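PDB 2JH3: ribosomal protein S2-related protein from Deinococcus radiodurans, which binds a 4Fe-4S cluster and combines chelatase-like domains with two further domains, consistent with a tentative role as a sirohydrochlorin ferrochelatase. Local coordinates for residues A[307-312]-A[316-321]; A[390-395]-A[456-461]; A[43-48]-A[364-369]; A[76-79]-A[85-88]. All coordinates share one frame; numbering follows the deposited sequence.

Contact 1: A[307-312]-A[316-321]; sequences ELRHTL and RATLDL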
loop_
_atom_site.group_PDB
_atom_site.type_symbol
_atom_site.label_atom_id
_atom_site.label_comp_id
_atom_site.label_asym_id
_atom_site.label_seq_id
_atom_site.Cartn_x
_atom_site.Cartn_y
_atom_site.Cartn_z
ATOM N N GLU A 307 -20.178 17.384 -7.594
ATOM C CA GLU A 307 -18.693 17.451 -7.413
ATOM C C GLU A 307 -18.181 16.151 -6.782
ATOM O O GLU A 307 -18.791 15.608 -5.845
ATOM C CB GLU A 307 -18.284 18.621 -6.533
ATOM C CG GLU A 307 -16.726 18.839 -6.576
ATOM C CD GLU A 307 -16.053 19.361 -5.286
ATOM O OE1 GLU A 307 -15.410 20.443 -5.339
ATOM O OE2 GLU A 307 -16.146 18.705 -4.237
ATOM N N LEU A 308 -17.116 15.596 -7.338
ATOM C CA LEU A 308 -16.377 14.496 -6.700
ATOM C C LEU A 308 -14.946 14.937 -6.325
ATOM O O LEU A 308 -14.284 15.741 -7.034
ATOM C CB LEU A 308 -16.346 13.319 -7.650
ATOM C CG LEU A 308 -17.664 12.626 -8.072
ATOM C CD1 LEU A 308 -18.495 13.481 -9.094
ATOM C CD2 LEU A 308 -17.428 11.431 -8.710
ATOM N N ARG A 309 -14.446 14.457 -5.196
ATOM C CA ARG A 309 -13.041 14.670 -4.812
ATOM C C ARG A 309 -12.668 13.544 -3.867
ATOM O O ARG A 309 -13.520 12.778 -3.420
ATOM C CB ARG A 309 -12.810 16.036 -4.125
ATOM C CG ARG A 309 -13.443 16.155 -2.797
ATOM C CD ARG A 309 -13.126 17.452 -2.138
ATOM N NE ARG A 309 -13.520 18.683 -2.881
ATOM C CZ ARG A 309 -13.122 19.892 -2.519
ATOM N NH1 ARG A 309 -12.350 20.100 -1.466
ATOM N NH2 ARG A 309 -13.519 20.928 -3.173
ATOM N N HIS A 310 -11.380 13.450 -3.533
ATOM C CA HIS A 310 -10.938 12.425 -2.583
ATOM C C HIS A 310 -11.457 12.843 -1.203
ATOM O O HIS A 310 -11.388 13.999 -0.834
ATOM C CB HIS A 310 -9.428 12.346 -2.610
ATOM C CG HIS A 310 -8.858 11.115 -2.018
ATOM N ND1 HIS A 310 -8.930 10.832 -0.681
ATOM C CD2 HIS A 310 -8.093 10.154 -2.561
ATOM C CE1 HIS A 310 -8.257 9.719 -0.440
ATOM N NE2 HIS A 310 -7.745 9.291 -1.559
ATOM N N THR A 311 -11.928 11.893 -0.389
ATOM C CA THR A 311 -12.282 12.211 0.957
ATOM C C THR A 311 -11.178 12.867 1.820
ATOM O O THR A 311 -11.490 13.698 2.682
ATOM C CB THR A 311 -12.826 10.985 1.656
ATOM O OG1 THR A 311 -11.927 9.921 1.472
ATOM C CG2 THR A 311 -14.154 10.563 1.098
ATOM N N LEU A 312 -9.904 12.564 1.598
ATOM C CA LEU A 312 -8.813 13.219 2.283
ATOM C C LEU A 312 -8.697 14.725 1.936
ATOM O O LEU A 312 -8.055 15.481 2.647
ATOM C CB LEU A 312 -7.436 12.521 1.988
ATOM C CG LEU A 312 -7.204 11.101 2.604
ATOM C CD1 LEU A 312 -5.907 10.514 2.055
ATOM C CD2 LEU A 312 -7.176 11.174 4.071
ATOM N N ARG A 316 -10.669 21.165 1.281
ATOM C CA ARG A 316 -9.499 21.729 0.686
ATOM C C ARG A 316 -9.918 22.816 -0.319
ATOM O O ARG A 316 -10.843 22.638 -1.095
ATOM C CB ARG A 316 -8.693 20.640 -0.033
ATOM C CG ARG A 316 -7.347 21.045 -0.378
ATOM C CD ARG A 316 -6.526 19.829 -0.711
ATOM N NE ARG A 316 -5.342 20.203 -1.418
ATOM C CZ ARG A 316 -4.517 19.389 -2.042
ATOM N NH1 ARG A 316 -4.653 18.068 -2.106
ATOM N NH2 ARG A 316 -3.495 19.932 -2.623
ATOM N N ALA A 317 -9.168 23.900 -0.345
ATOM C CA ALA A 317 -9.470 24.996 -1.243
ATOM C C ALA A 317 -9.606 24.532 -2.698
ATOM O O ALA A 317 -8.781 23.791 -3.235
ATOM C CB ALA A 317 -8.421 26.065 -1.089
ATOM N N THR A 318 -10.716 24.945 -3.320
ATOM C CA THR A 318 -11.084 24.501 -4.656
ATOM C C THR A 318 -9.995 24.788 -5.659
ATOM O O THR A 318 -9.734 23.956 -6.525
ATOM C CB THR A 318 -12.400 25.244 -5.044
ATOM O OG1 THR A 318 -13.467 24.654 -4.281
ATOM C CG2 THR A 318 -12.653 25.159 -6.432
ATOM N N LEU A 319 -9.337 25.939 -5.509
ATOM C CA LEU A 319 -8.262 26.347 -6.403
ATOM C C LEU A 319 -6.944 25.595 -6.214
ATOM O O LEU A 319 -6.079 25.717 -7.052
ATOM C CB LEU A 319 -7.999 27.877 -6.302
ATOM C CG LEU A 319 -9.223 28.808 -6.502
ATOM C CD1 LEU A 319 -8.819 30.274 -6.372
ATOM C CD2 LEU A 319 -9.967 28.506 -7.826
ATOM N N ASP A 320 -6.798 24.830 -5.138
ATOM C CA ASP A 320 -5.620 24.009 -4.844
ATOM C C ASP A 320 -5.807 22.633 -5.544
ATOM O O ASP A 320 -4.913 21.800 -5.535
ATOM C CB ASP A 320 -5.513 23.927 -3.295
ATOM C CG ASP A 320 -4.088 23.529 -2.751
ATOM O OD1 ASP A 320 -3.055 23.738 -3.439
ATOM O OD2 ASP A 320 -4.014 23.001 -1.590
ATOM N N LEU A 321 -6.978 22.391 -6.142
ATOM C CA LEU A 321 -7.253 21.127 -6.825
ATOM C C LEU A 321 -7.251 21.250 -8.351
ATOM O O LEU A 321 -7.658 22.263 -8.853
ATOM C CB LEU A 321 -8.588 20.587 -6.337
ATOM C CG LEU A 321 -8.656 20.324 -4.825
ATOM C CD1 LEU A 321 -10.061 19.990 -4.435
ATOM C CD2 LEU A 321 -7.665 19.234 -4.425
HETATM O O HOH W 1 -16.446 23.199 -5.094
HETATM O O HOH W 2 -13.338 23.465 -1.606
#
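Arg-309, on strand 305-310 of the five-stranded mixed sheet in the DR2241 stabilising domain, reaches across to the loop that leads into strand 322-324 and meets Arg-316, Thr-318 and Leu-321. Its CB heads toward the loop. A chi1 of 68° sets CG over the backbone, flanked by N and C, and a bend at chi3 turns the guanidinium so that one face receives Leu-321 CD1, 3.6 Å from Arg-309 CZ. The grip on Glu-307 is side-on: Arg-309 NH2 bonds Glu-307 OE1 in the guanidinium plane, 2.9 Å away, while Arg-309 NE meets Glu-307 OE2 at 3.0 Å from above the carboxylate plane. Arg-309 NH1 gives a 3.0 Å bond to Arg-316 O, on a lone pair in the carbonyl plane, and also bonds Asp-313 O. Glu-307 OE1 has a second cationic mate in Arg-356. A leucine in place of Arg-309 would probably leave Arg-316 O with a water as donor instead of the guanidinium, and Glu-307 with one charge partner fewer. Leu-321 lies between two arginines, its CD2 over a face of the Arg-316 guanidinium, which pairs with Asp-313 and Asp-320. A water bonded to Arg-309 NH2 donates to Arg-316 O, 2.7 Å away, and bonds Thr-318 OG1.

Contact 2: A[390-395]-A[456-461]; sequences TPWMST and VLLAAV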
loop_
_atom_site.group_PDB
_atom_site.type_symbol
_atom_site.label_atom_id
_atom_site.label_comp_id
_atom_site.label_asym_id
_atom_site.label_seq_id
_atom_site.Cartn_x
_atom_site.Cartn_y
_atom_site.Cartn_z
ATOM N N THR A 390 -18.299 -16.210 -7.090
ATOM C CA THR A 390 -17.687 -17.370 -7.724
ATOM C C THR A 390 -16.600 -17.921 -6.781
ATOM O O THR A 390 -15.715 -17.202 -6.365
ATOM C CB THR A 390 -17.120 -16.901 -9.056
ATOM O OG1 THR A 390 -18.194 -16.268 -9.835
ATOM C CG2 THR A 390 -16.372 -18.015 -9.826
ATOM N N PRO A 391 -16.661 -19.204 -6.402
ATOM C CA PRO A 391 -15.648 -19.766 -5.513
ATOM C C PRO A 391 -14.275 -19.810 -6.132
ATOM O O PRO A 391 -14.180 -19.900 -7.354
ATOM C CB PRO A 391 -16.110 -21.213 -5.361
ATOM C CG PRO A 391 -16.918 -21.433 -6.433
ATOM C CD PRO A 391 -17.628 -20.221 -6.795
ATOM N N TRP A 392 -13.247 -19.731 -5.314
ATOM C CA TRP A 392 -11.884 -19.745 -5.776
ATOM C C TRP A 392 -11.582 -20.864 -6.778
ATOM O O TRP A 392 -10.974 -20.624 -7.829
ATOM C CB TRP A 392 -10.914 -19.853 -4.588
ATOM C CG TRP A 392 -9.610 -20.301 -5.036
ATOM C CD1 TRP A 392 -9.143 -21.623 -5.141
ATOM C CD2 TRP A 392 -8.588 -19.479 -5.568
ATOM N NE1 TRP A 392 -7.828 -21.607 -5.643
ATOM C CE2 TRP A 392 -7.491 -20.324 -5.933
ATOM C CE3 TRP A 392 -8.460 -18.112 -5.755
ATOM C CZ2 TRP A 392 -6.339 -19.826 -6.465
ATOM C CZ3 TRP A 392 -7.294 -17.632 -6.290
ATOM C CH2 TRP A 392 -6.269 -18.482 -6.686
ATOM N N MET A 393 -11.982 -22.100 -6.484
ATOM C CA MET A 393 -11.537 -23.212 -7.353
ATOM C C MET A 393 -12.095 -23.095 -8.779
ATOM O O MET A 393 -11.478 -23.467 -9.770
ATOM C CB MET A 393 -11.927 -24.570 -6.737
ATOM C CG MET A 393 -10.737 -25.604 -6.759
ATOM S SD MET A 393 -9.574 -25.566 -8.205
ATOM C CE MET A 393 -8.011 -25.645 -7.276
ATOM N N SER A 394 -13.292 -22.567 -8.890
ATOM C CA SER A 394 -13.829 -22.242 -10.165
ATOM C C SER A 394 -13.033 -21.168 -11.022
ATOM O O SER A 394 -12.746 -21.372 -12.226
ATOM C CB SER A 394 -15.293 -21.866 -9.925
ATOM O OG SER A 394 -15.792 -21.497 -11.140
ATOM N N THR A 395 -12.648 -20.041 -10.409
ATOM C CA THR A 395 -11.706 -19.138 -11.046
ATOM C C THR A 395 -10.440 -19.832 -11.455
ATOM O O THR A 395 -10.001 -19.669 -12.599
ATOM C CB THR A 395 -11.317 -17.997 -10.079
ATOM O OG1 THR A 395 -12.490 -17.453 -9.545
ATOM C CG2 THR A 395 -10.501 -16.881 -10.751
ATOM N N VAL A 456 -5.076 -9.647 -10.102
ATOM C CA VAL A 456 -3.900 -9.291 -9.301
ATOM C C VAL A 456 -3.652 -10.368 -8.222
ATOM O O VAL A 456 -2.478 -10.793 -7.997
ATOM C CB VAL A 456 -4.006 -7.879 -8.746
ATOM C CG1 VAL A 456 -2.949 -7.605 -7.638
ATOM C CG2 VAL A 456 -3.805 -6.839 -9.876
ATOM N N LEU A 457 -4.724 -10.850 -7.588
ATOM C CA LEU A 457 -4.617 -11.912 -6.611
ATOM C C LEU A 457 -4.217 -13.242 -7.262
ATOM O O LEU A 457 -3.391 -13.968 -6.695
ATOM C CB LEU A 457 -5.949 -12.115 -5.858
ATOM C CG LEU A 457 -6.021 -13.320 -4.894
ATOM C CD1 LEU A 457 -4.903 -13.197 -3.833
ATOM C CD2 LEU A 457 -7.350 -13.369 -4.164
ATOM N N LEU A 458 -4.775 -13.543 -8.450
ATOM C CA LEU A 458 -4.386 -14.778 -9.174
ATOM C C LEU A 458 -2.887 -14.768 -9.482
ATOM O O LEU A 458 -2.190 -15.760 -9.302
ATOM C CB LEU A 458 -5.142 -14.914 -10.482
ATOM C CG LEU A 458 -6.611 -15.197 -10.356
ATOM C CD1 LEU A 458 -7.372 -14.890 -11.608
ATOM C CD2 LEU A 458 -6.838 -16.622 -9.975
ATOM N N ALA A 459 -2.371 -13.659 -9.964
ATOM C CA ALA A 459 -0.902 -13.589 -10.214
ATOM C C ALA A 459 -0.035 -13.720 -8.944
ATOM O O ALA A 459 1.079 -14.292 -8.950
ATOM C CB ALA A 459 -0.605 -12.260 -10.911
ATOM N N ALA A 460 -0.521 -13.170 -7.843
ATOM C CA ALA A 460 0.206 -13.278 -6.542
ATOM C C ALA A 460 0.206 -14.746 -6.052
ATOM O O ALA A 460 1.222 -15.241 -5.489
ATOM C CB ALA A 460 -0.424 -12.349 -5.499
ATOM N N VAL A 461 -0.905 -15.452 -6.268
ATOM C CA VAL A 461 -0.952 -16.845 -5.891
ATOM C C VAL A 461 -0.066 -17.669 -6.805
ATOM O O VAL A 461 0.702 -18.560 -6.351
ATOM C CB VAL A 461 -2.394 -17.423 -5.900
ATOM C CG1 VAL A 461 -2.330 -18.923 -5.679
ATOM C CG2 VAL A 461 -3.188 -16.785 -4.800
#
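Within the 4Fe-4S cluster-binding domain, Trp-392 and Thr-395 at the start of helix 392-398 pack against Leu-458 and Val-461 of helix 455-467, which follows the cluster ligands Cys-450 and Cys-454. The Trp-392 side chain is about 8 Å from the cluster at the nearest atoms, and Leu-457 touches it. A CG anti to the backbone N (chi1 161°) carries the indole across, and its benzo end does the touching. Leu-458 CD2 lies 3.8 Å from Trp-392 CH2 and equally close to CZ3, the indole and the leucine running antiparallel side by side. Val-461, one turn further along the same helix, points back at the indole, with Val-461 CG2 4.0 Å from Trp-392 CH2; this methyl and Leu-458 CD2 both meet the ring obliquely. Thr-395 adds CG2, 3.8 Å from Leu-458 CD2, so one leucine methyl is shared by tryptophan and threonine. Thr-395 OG1 is hydrogen-bonded to Glu-452 OE2, leaving the methyl to face the leucine. Val-414 of helix 411-422 also touches the indole. Reducing Trp-392 to an alanine would probably open a gap beside Leu-458 CD2 and Val-461 CG2 and let both side chains shift. No hydrogen bond crosses, so the pairing rests on shape and apolar contact.

Contact 3: A[43-48]-A[364-369]; sequences EVLEGY and LRLGLE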
loop_
_atom_site.group_PDB
_atom_site.type_symbol
_atom_site.label_atom_id
_atom_site.label_comp_id
_atom_site.label_asym_id
_atom_site.label_seq_id
_atom_site.Cartn_x
_atom_site.Cartn_y
_atom_site.Cartn_z
ATOM N N GLU A 43 -24.767 3.738 -25.632
ATOM C CA GLU A 43 -23.660 3.834 -24.726
ATOM C C GLU A 43 -22.479 3.021 -25.282
ATOM O O GLU A 43 -22.679 2.111 -26.119
ATOM C CB GLU A 43 -24.037 3.334 -23.318
ATOM C CG GLU A 43 -24.040 1.824 -23.157
ATOM C CD GLU A 43 -24.353 1.399 -21.770
ATOM O OE1 GLU A 43 -24.203 2.231 -20.847
ATOM O OE2 GLU A 43 -24.764 0.247 -21.593
ATOM N N VAL A 44 -21.277 3.383 -24.823
ATOM C CA VAL A 44 -20.024 2.692 -25.169
ATOM C C VAL A 44 -19.269 2.446 -23.868
ATOM O O VAL A 44 -18.991 3.376 -23.075
ATOM C CB VAL A 44 -19.174 3.489 -26.172
ATOM C CG1 VAL A 44 -17.951 2.731 -26.577
ATOM C CG2 VAL A 44 -20.000 3.874 -27.406
ATOM N N LEU A 45 -19.040 1.183 -23.596
ATOM C CA LEU A 45 -18.374 0.769 -22.385
ATOM C C LEU A 45 -17.046 0.066 -22.718
ATOM O O LEU A 45 -16.790 -0.331 -23.898
ATOM C CB LEU A 45 -19.311 -0.142 -21.588
ATOM C CG LEU A 45 -20.617 0.555 -21.096
ATOM C CD1 LEU A 45 -21.400 -0.413 -20.259
ATOM C CD2 LEU A 45 -20.443 1.831 -20.272
ATOM N N GLU A 46 -16.233 -0.114 -21.675
ATOM C CA GLU A 46 -14.921 -0.743 -21.797
ATOM C C GLU A 46 -14.814 -1.942 -20.905
ATOM O O GLU A 46 -15.374 -1.982 -19.793
ATOM C CB GLU A 46 -13.833 0.225 -21.390
ATOM C CG GLU A 46 -13.771 1.402 -22.270
ATOM C CD GLU A 46 -13.098 2.606 -21.590
ATOM O OE1 GLU A 46 -12.128 2.378 -20.849
ATOM O OE2 GLU A 46 -13.481 3.751 -21.853
ATOM N N GLY A 47 -14.087 -2.944 -21.367
ATOM C CA GLY A 47 -13.655 -4.008 -20.492
ATOM C C GLY A 47 -12.249 -4.493 -20.833
ATOM O O GLY A 47 -11.768 -4.312 -21.969
ATOM N N TYR A 48 -11.590 -5.112 -19.854
ATOM C CA TYR A 48 -10.191 -5.526 -20.054
ATOM C C TYR A 48 -9.952 -6.906 -19.497
ATOM O O TYR A 48 -10.592 -7.327 -18.554
ATOM C CB TYR A 48 -9.201 -4.521 -19.432
ATOM C CG TYR A 48 -9.316 -3.171 -20.011
ATOM C CD1 TYR A 48 -10.142 -2.257 -19.441
ATOM C CD2 TYR A 48 -8.621 -2.810 -21.182
ATOM C CE1 TYR A 48 -10.332 -0.991 -20.009
ATOM C CE2 TYR A 48 -8.822 -1.574 -21.777
ATOM C CZ TYR A 48 -9.669 -0.653 -21.163
ATOM O OH TYR A 48 -9.833 0.612 -21.720
ATOM N N LEU A 364 -22.778 11.538 -14.682
ATOM C CA LEU A 364 -22.468 10.938 -13.370
ATOM C C LEU A 364 -22.213 9.452 -13.409
ATOM O O LEU A 364 -21.248 8.957 -12.800
ATOM C CB LEU A 364 -23.592 11.242 -12.322
ATOM C CG LEU A 364 -23.338 10.867 -10.830
ATOM C CD1 LEU A 364 -22.143 11.536 -10.279
ATOM C CD2 LEU A 364 -24.603 11.259 -9.975
ATOM N N ARG A 365 -23.076 8.713 -14.112
ATOM C CA ARG A 365 -22.968 7.280 -14.186
ATOM C C ARG A 365 -21.671 6.855 -14.848
ATOM O O ARG A 365 -20.934 6.023 -14.300
ATOM C CB ARG A 365 -24.138 6.700 -14.943
ATOM C CG ARG A 365 -24.041 5.194 -15.122
ATOM C CD ARG A 365 -25.318 4.570 -15.578
ATOM N NE ARG A 365 -25.359 4.060 -16.955
ATOM C CZ ARG A 365 -25.516 4.761 -18.094
ATOM N NH1 ARG A 365 -25.541 6.110 -18.142
ATOM N NH2 ARG A 365 -25.619 4.095 -19.241
ATOM N N LEU A 366 -21.398 7.379 -16.052
ATOM C CA LEU A 366 -20.086 7.046 -16.696
ATOM C C LEU A 366 -18.914 7.447 -15.845
ATOM O O LEU A 366 -17.995 6.724 -15.748
ATOM C CB LEU A 366 -19.969 7.602 -18.129
ATOM C CG LEU A 366 -18.748 7.115 -18.958
ATOM C CD1 LEU A 366 -18.735 5.623 -19.162
ATOM C CD2 LEU A 366 -18.703 7.872 -20.327
ATOM N N GLY A 367 -18.950 8.614 -15.233
ATOM C CA GLY A 367 -17.982 9.017 -14.288
ATOM C C GLY A 367 -17.657 8.050 -13.189
ATOM O O GLY A 367 -16.519 7.640 -13.003
ATOM N N LEU A 368 -18.699 7.593 -12.549
ATOM C CA LEU A 368 -18.590 6.630 -11.462
ATOM C C LEU A 368 -18.270 5.237 -11.919
ATOM O O LEU A 368 -17.545 4.550 -11.222
ATOM C CB LEU A 368 -19.896 6.629 -10.619
ATOM C CG LEU A 368 -20.098 7.379 -9.281
ATOM C CD1 LEU A 368 -18.884 8.089 -8.664
ATOM C CD2 LEU A 368 -21.244 8.248 -9.227
ATOM N N GLU A 369 -18.775 4.825 -13.087
ATOM C CA GLU A 369 -18.415 3.566 -13.665
ATOM C C GLU A 369 -16.954 3.461 -14.123
ATOM O O GLU A 369 -16.365 2.376 -13.979
ATOM C CB GLU A 369 -19.305 3.198 -14.841
ATOM C CG GLU A 369 -19.186 1.709 -15.141
ATOM C CD GLU A 369 -20.030 0.898 -14.160
ATOM O OE1 GLU A 369 -21.275 0.983 -14.314
ATOM O OE2 GLU A 369 -19.491 0.223 -13.250
#
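Glu-43 and Arg-365 form the ionic part of this interdomain contact, in which strand 43-48, at the margin of the first chelatase-like (CbiX) sheet, faces helix 361-371 of the stabilising domain. The two residues make a salt bridge, Glu-43 OE1 to Arg-365 NH2 2.8 Å. The side chains cross at about a right angle, yet their carboxylate and guanidinium planes are only 24° apart, and OE1 approaches the guanidinium obliquely. On the strand, a chi1 of 79° folds the glutamate CG back over its own backbone, and the chain then runs out extended to bring OE1 to the arginine. Arg-365 for its part bends at chi3, which swings NH2 round to the carboxylate. The other oxygen, Glu-43 OE2, is held within the CbiX domain by Ser-5 OG and Ala-63 N, so both oxygens of this buried carboxylate have partners and its rotation is fixed. Trp-281 and His-277 of helix 275-290 pack on Arg-365.

The apolar part is slight: Leu-45 CD2 and Leu-366 CD1 approach to 4.3 Å, a loose touch beside the ion pair. Leu-366 also rests on Arg-31 of helix 18-35.

A carboxylate positioned by its own domain thus meets an arginine brought by another: in this joint between strand and helix the closest approach is ionic, with a looser leucine contact next to it.

Contact 4: A[76-79]-A[85-88]; sequences EGYV and PREL
Val-79 and Pro-85, with CA atoms 8.6 Å apart, lie six residues apart on the single helix 78-88, Val-79 in its first turn, and the helix is kinked at the proline because its N has no bond to the preceding turn. Val-79 O comes within 4.1 Å of Pro-85 CD, a mere touch between carbonyl and ring. Gly-77 is the N-cap, and its N is bonded to Thr-80 OG1 in the first turn. Among the side chains, Tyr-78 and Arg-86, eight residues apart, draw near each other along the helix. Tyr-78 OH lies at the guanidinium edge, 4.3 Å from Arg-86 NH1, too far for a direct bond. The arginine chain turns at chi3 (81°), and Arg-86 NH2 makes a weak 3.4 Å hydrogen bond, part of a salt bridge, to Glu-87 OE2, in the guanidinium plane. Glu-87 O accepts from Arg-56. The polar tips of Tyr-78, Arg-86 and Glu-87 find partners in Arg-398 at the end of helix 392-398, which pairs with Glu-87 OE2, and in Thr-400 just beyond it. Tyr-78 and Arg-86 are thus related through Thr-400 OG1, by a hydrogen bond on the arginine side and only a weak one on the tyrosine side, not by a direct bond.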
loop_
_atom_site.group_PDB
_atom_site.type_symbol
_atom_site.label_atom_id
_atom_site.label_comp_id
_atom_site.label_asym_id
_atom_site.label_seq_id
_atom_site.Cartn_x
_atom_site.Cartn_y
_atom_site.Cartn_z
ATOM N N GLU A 76 -6.222 -12.826 -34.017
ATOM C CA GLU A 76 -7.406 -13.651 -33.979
ATOM C C GLU A 76 -6.850 -15.007 -33.734
ATOM O O GLU A 76 -6.175 -15.561 -34.579
ATOM C CB GLU A 76 -8.172 -13.586 -35.299
ATOM C CG GLU A 76 -9.373 -14.482 -35.401
ATOM C CD GLU A 76 -10.203 -14.145 -36.649
ATOM O OE1 GLU A 76 -9.568 -13.878 -37.745
ATOM O OE2 GLU A 76 -11.453 -14.148 -36.520
ATOM N N GLY A 77 -7.073 -15.512 -32.540
ATOM C CA GLY A 77 -6.276 -16.614 -32.064
ATOM C C GLY A 77 -6.813 -17.023 -30.714
ATOM O O GLY A 77 -7.965 -16.740 -30.377
ATOM N N TYR A 78 -5.973 -17.699 -29.961
ATOM C CA TYR A 78 -6.390 -18.286 -28.683
ATOM C C TYR A 78 -7.020 -17.312 -27.709
ATOM O O TYR A 78 -8.040 -17.599 -27.100
ATOM C CB TYR A 78 -5.175 -18.955 -28.061
ATOM C CG TYR A 78 -5.543 -19.826 -26.895
ATOM C CD1 TYR A 78 -6.263 -21.027 -27.085
ATOM C CD2 TYR A 78 -5.220 -19.431 -25.601
ATOM C CE1 TYR A 78 -6.600 -21.835 -25.960
ATOM C CE2 TYR A 78 -5.571 -20.205 -24.476
ATOM C CZ TYR A 78 -6.262 -21.397 -24.652
ATOM O OH TYR A 78 -6.570 -22.161 -23.520
ATOM N N VAL A 79 -6.439 -16.133 -27.589
ATOM C CA VAL A 79 -6.964 -15.172 -26.652
ATOM C C VAL A 79 -8.381 -14.751 -27.082
ATOM O O VAL A 79 -9.283 -14.792 -26.277
ATOM C CB VAL A 79 -6.055 -13.966 -26.464
ATOM C CG1 VAL A 79 -6.751 -12.882 -25.645
ATOM C CG2 VAL A 79 -4.737 -14.376 -25.798
ATOM N N PRO A 85 -13.961 -15.281 -24.463
ATOM C CA PRO A 85 -15.250 -15.949 -24.338
ATOM C C PRO A 85 -15.424 -16.712 -23.022
ATOM O O PRO A 85 -16.455 -16.601 -22.401
ATOM C CB PRO A 85 -15.288 -16.880 -25.559
ATOM C CG PRO A 85 -14.407 -16.285 -26.488
ATOM C CD PRO A 85 -13.278 -15.716 -25.699
ATOM N N ARG A 86 -14.394 -17.387 -22.562
ATOM C CA ARG A 86 -14.402 -18.091 -21.264
ATOM C C ARG A 86 -14.587 -17.144 -20.069
ATOM O O ARG A 86 -15.297 -17.449 -19.164
ATOM C CB ARG A 86 -13.062 -18.749 -21.123
ATOM C CG ARG A 86 -12.847 -19.731 -20.101
ATOM C CD ARG A 86 -11.365 -20.162 -20.297
ATOM N NE ARG A 86 -10.530 -19.168 -19.658
ATOM C CZ ARG A 86 -9.215 -18.996 -19.737
ATOM N NH1 ARG A 86 -8.417 -19.717 -20.536
ATOM N NH2 ARG A 86 -8.717 -18.003 -18.952
ATOM N N GLU A 87 -13.900 -16.006 -20.060
ATOM C CA GLU A 87 -14.025 -15.081 -18.957
ATOM C C GLU A 87 -15.366 -14.326 -19.007
ATOM O O GLU A 87 -16.043 -14.115 -17.979
ATOM C CB GLU A 87 -12.861 -14.134 -18.988
ATOM C CG GLU A 87 -11.517 -14.838 -18.759
ATOM C CD GLU A 87 -11.417 -15.412 -17.323
ATOM O OE1 GLU A 87 -11.506 -14.624 -16.349
ATOM O OE2 GLU A 87 -11.247 -16.625 -17.167
ATOM N N LEU A 88 -15.776 -13.977 -20.213
ATOM C CA LEU A 88 -17.079 -13.372 -20.396
ATOM C C LEU A 88 -18.204 -14.330 -20.098
ATOM O O LEU A 88 -19.321 -13.883 -19.902
ATOM C CB LEU A 88 -17.243 -12.860 -21.824
ATOM C CG LEU A 88 -16.908 -11.462 -22.307
ATOM C CD1 LEU A 88 -16.869 -10.298 -21.311
ATOM C CD2 LEU A 88 -15.715 -11.397 -23.273
#

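Overall arrangement
Contact 2 is the buried, purely apolar member, pairing two helices near the iron-sulfur cluster; contacts 1, 3 and 4 are partly buried and rely more on polar groups. Contact 1, farthest from the chain centre, ties a strand to its following loop by arginine bonds and water, whereas contact 3, closest to that centre, joins two domains with one ion pair and a loose leucine contact. These two meet directly, Leu-308 CD2 packing 3.6 Å from Leu-368 CD1, where the stabilising sheet backs the helix of 364-369. Contact 4 stays within one CbiX helix and has the thinnest interface; its nearest atoms are about 6 Å from contact 2 and about 25 Å from contact 1.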